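Side-chain contact in SeviL (Septifer virgatus, PDB 6LF2), which is an R-type lectin of beta-trefoil fold that binds the saccharide of asialo-GM1, and also recognises GM1b: residues Lys118-Thr121 against Glu122-Trp126. Residues are numbered along the deposited sequence; the frame is centred on the assembly and turned at random.
Sequences KHQT and ESEKW
Glu124 OE1 is held by two groups: the backbone N of Thr121 at 2.8 Å and, through a salt bridge, Arg97. The bond from Thr121 is fairly straight (155° at the hydrogen), but the N-H meets the carboxylate from above its plane, 71° out of it. With CG beside its own backbone N and the chain extended beyond it, the acid reaches back to the residues before the turn, where Glu124 OE2 lies 2.6 Å from His119 O.

Thr121 and Glu124 side chains cross at about a right angle: Thr121 OG1 sits 3.4 Å from Glu124 CG, and Thr121 CG2 packs 3.7 Å from Glu124 OE2. The backbone makes a type I beta-turn over Thr121-Glu124, closed by a weak bond from Glu124 N to Thr121 O at 3.5 Å; Arg97 also donates to that carbonyl. The hydroxyls of Thr121 and Ser123 both bond to the carboxylate of Asp108 in strand 106-110. Between themselves, Thr121 OG1 and Ser123 OG are 3.2 Å apart, a weak contact at most.

The bend in Glu122 (chi2 55°) brings its carboxylate back to the extended Lys125, whose NZ makes a salt bridge to Glu122 OE2 at 2.7 Å, on the syn side but tilted out of the carboxylate plane. Asp92 and Glu91 pair with the same ammonium.

Glu124-Lys125-Trp126 stands where R-type lectins usually carry the Gln-x-Trp motif, with glutamate in the glutamine position and the tryptophan opening strand 126-130. Arg97 holds both the buried acid and the turn carbonyl; its positive charge would probably favour the ionised carboxylate, whereas the close approach of Glu124 OE2 to the His119 carbonyl suggests that the acid may carry a proton there, at least part of the time.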
ATOM      1  N   LYS B 118      17.388 -13.652 -10.489  1.00 18.87           N
ATOM      2  CA  LYS B 118      18.710 -13.076 -10.274  1.00 17.68           C
ATOM      3  C   LYS B 118      18.914 -11.783 -11.058  1.00 14.68           C
ATOM      4  O   LYS B 118      19.611 -10.882 -10.578  1.00 21.99           O
ATOM      5  CB  LYS B 118      19.795 -14.088 -10.652  1.00 22.46           C
ATOM      6  CG  LYS B 118      19.768 -15.367  -9.822  1.00 26.23           C
ATOM      7  CD  LYS B 118      20.882 -16.318 -10.257  1.00 24.76           C
ATOM      8  CE  LYS B 118      21.875 -16.554  -9.136  1.00 33.51           C
ATOM      9  NZ  LYS B 118      21.279 -17.367  -8.040  1.00 33.44           N
ATOM     10  N   HIS B 119      18.329 -11.678 -12.244  1.00 19.02           N
ATOM     11  CA  HIS B 119      18.391 -10.447 -13.020  1.00 22.78           C
ATOM     12  C   HIS B 119      17.443  -9.418 -12.423  1.00 22.69           C
ATOM     13  O   HIS B 119      16.367  -9.766 -11.939  1.00 21.36           O
ATOM     14  CB  HIS B 119      18.001 -10.706 -14.476  1.00 23.47           C
ATOM     15  CG  HIS B 119      18.896 -11.673 -15.186  1.00 36.70           C
ATOM     16  ND1 HIS B 119      18.823 -13.036 -14.995  1.00 39.31           N
ATOM     17  CD2 HIS B 119      19.876 -11.474 -16.099  1.00 35.98           C
ATOM     18  CE1 HIS B 119      19.724 -13.635 -15.754  1.00 38.38           C
ATOM     19  NE2 HIS B 119      20.375 -12.710 -16.434  1.00 42.90           N
ATOM     20  N   GLN B 120      17.839  -8.147 -12.461  1.00 21.97           N
ATOM     21  CA  GLN B 120      16.943  -7.075 -12.038  1.00 20.42           C
ATOM     22  C   GLN B 120      15.894  -6.820 -13.115  1.00 21.96           C
ATOM     23  O   GLN B 120      16.219  -6.758 -14.305  1.00 25.94           O
ATOM     24  CB  GLN B 120      17.723  -5.795 -11.739  1.00 22.18           C
ATOM     25  CG  GLN B 120      18.620  -5.889 -10.519  1.00 19.53           C
ATOM     26  CD  GLN B 120      19.071  -4.529 -10.034  1.00 22.99           C
ATOM     27  OE1 GLN B 120      18.871  -3.517 -10.712  1.00 30.74           O
ATOM     28  NE2 GLN B 120      19.677  -4.492  -8.856  1.00 24.45           N
ATOM     29  N   THR B 121      14.631  -6.689 -12.690  1.00 20.67           N
ATOM     30  CA  THR B 121      13.496  -6.452 -13.576  1.00 17.27           C
ATOM     31  C   THR B 121      12.559  -5.439 -12.930  1.00 13.69           C
ATOM     32  O   THR B 121      12.683  -5.105 -11.752  1.00 14.72           O
ATOM     33  CB  THR B 121      12.682  -7.721 -13.865  1.00 24.23           C
ATOM     34  OG1 THR B 121      11.823  -7.984 -12.746  1.00 20.55           O
ATOM     35  CG2 THR B 121      13.589  -8.930 -14.105  1.00 25.52           C
ATOM     36  N   GLU B 122      11.585  -4.980 -13.713  1.00 20.68           N
ATOM     37  CA  GLU B 122      10.668  -3.945 -13.249  1.00 15.25           C
ATOM     38  C   GLU B 122       9.636  -4.468 -12.244  1.00 15.08           C
ATOM     39  O   GLU B 122       9.116  -3.687 -11.440  1.00 17.54           O
ATOM     40  CB  GLU B 122       9.983  -3.318 -14.466  1.00 20.35           C
ATOM     41  CG  GLU B 122       9.568  -1.875 -14.317  1.00 22.14           C
ATOM     42  CD  GLU B 122      10.699  -0.935 -13.905  1.00 18.09           C
ATOM     43  OE1 GLU B 122      11.881  -1.172 -14.254  1.00 17.40           O
ATOM     44  OE2 GLU B 122      10.387   0.054 -13.218  1.00 18.26           O
ATOM     45  N   SER B 123       9.335  -5.767 -12.250  1.00 15.09           N
ATOM     46  CA  SER B 123       8.349  -6.344 -11.342  1.00 13.23           C
ATOM     47  C   SER B 123       8.952  -6.815 -10.011  1.00  8.61           C
ATOM     48  O   SER B 123       8.276  -7.519  -9.251  1.00 12.97           O
ATOM     49  CB  SER B 123       7.640  -7.503 -12.032  1.00 16.91           C
ATOM     50  OG  SER B 123       8.593  -8.298 -12.704  1.00 17.09           O
ATOM     51  N   GLU B 124      10.189  -6.434  -9.708  1.00  8.63           N
ATOM     52  CA  GLU B 124      10.823  -6.730  -8.432  1.00  8.88           C
ATOM     53  C   GLU B 124      10.746  -5.579  -7.446  1.00  7.81           C
ATOM     54  O   GLU B 124      11.387  -5.643  -6.386  1.00 11.01           O
ATOM     55  CB  GLU B 124      12.298  -7.094  -8.648  1.00 10.64           C
ATOM     56  CG  GLU B 124      12.479  -8.351  -9.468  1.00 13.55           C
ATOM     57  CD  GLU B 124      13.873  -8.489 -10.027  1.00 16.59           C
ATOM     58  OE1 GLU B 124      14.643  -7.505  -9.979  1.00 14.39           O
ATOM     59  OE2 GLU B 124      14.197  -9.600 -10.508  1.00 17.23           O
ATOM     60  N   LYS B 125      10.021  -4.500  -7.778  1.00  8.50           N
ATOM     61  CA  LYS B 125       9.996  -3.301  -6.944  1.00  8.76           C
ATOM     62  C   LYS B 125       8.783  -3.357  -6.026  1.00  6.92           C
ATOM     63  O   LYS B 125       7.649  -3.464  -6.504  1.00 10.28           O
ATOM     64  CB  LYS B 125       9.968  -2.045  -7.813  1.00  8.42           C
ATOM     65  CG  LYS B 125      11.176  -1.914  -8.727  1.00 10.85           C
ATOM     66  CD  LYS B 125      11.055  -0.726  -9.659  1.00 10.23           C
ATOM     67  CE  LYS B 125      12.296  -0.605 -10.522  1.00  9.16           C
ATOM     68  NZ  LYS B 125      12.244   0.612 -11.400  1.00 12.15           N
ATOM     69  N   TRP B 126       9.031  -3.319  -4.717  1.00  8.42           N
ATOM     70  CA  TRP B 126       7.989  -3.440  -3.705  1.00  7.66           C
ATOM     71  C   TRP B 126       7.982  -2.236  -2.777  1.00  7.83           C
ATOM     72  O   TRP B 126       9.028  -1.657  -2.461  1.00  9.83           O
ATOM     73  CB  TRP B 126       8.170  -4.695  -2.840  1.00  9.62           C
ATOM     74  CG  TRP B 126       8.284  -5.968  -3.612  1.00  9.81           C
ATOM     75  CD1 TRP B 126       9.437  -6.522  -4.104  1.00 10.94           C
ATOM     76  CD2 TRP B 126       7.225  -6.869  -3.960  1.00  8.26           C
ATOM     77  NE1 TRP B 126       9.155  -7.694  -4.750  1.00 11.26           N
ATOM     78  CE2 TRP B 126       7.808  -7.937  -4.677  1.00  8.90           C
ATOM     79  CE3 TRP B 126       5.838  -6.878  -3.737  1.00  8.38           C
ATOM     80  CZ2 TRP B 126       7.055  -8.999  -5.177  1.00 11.28           C
ATOM     81  CZ3 TRP B 126       5.092  -7.926  -4.236  1.00  9.91           C
ATOM     82  CH2 TRP B 126       5.704  -8.983  -4.943  1.00 11.17           C
TER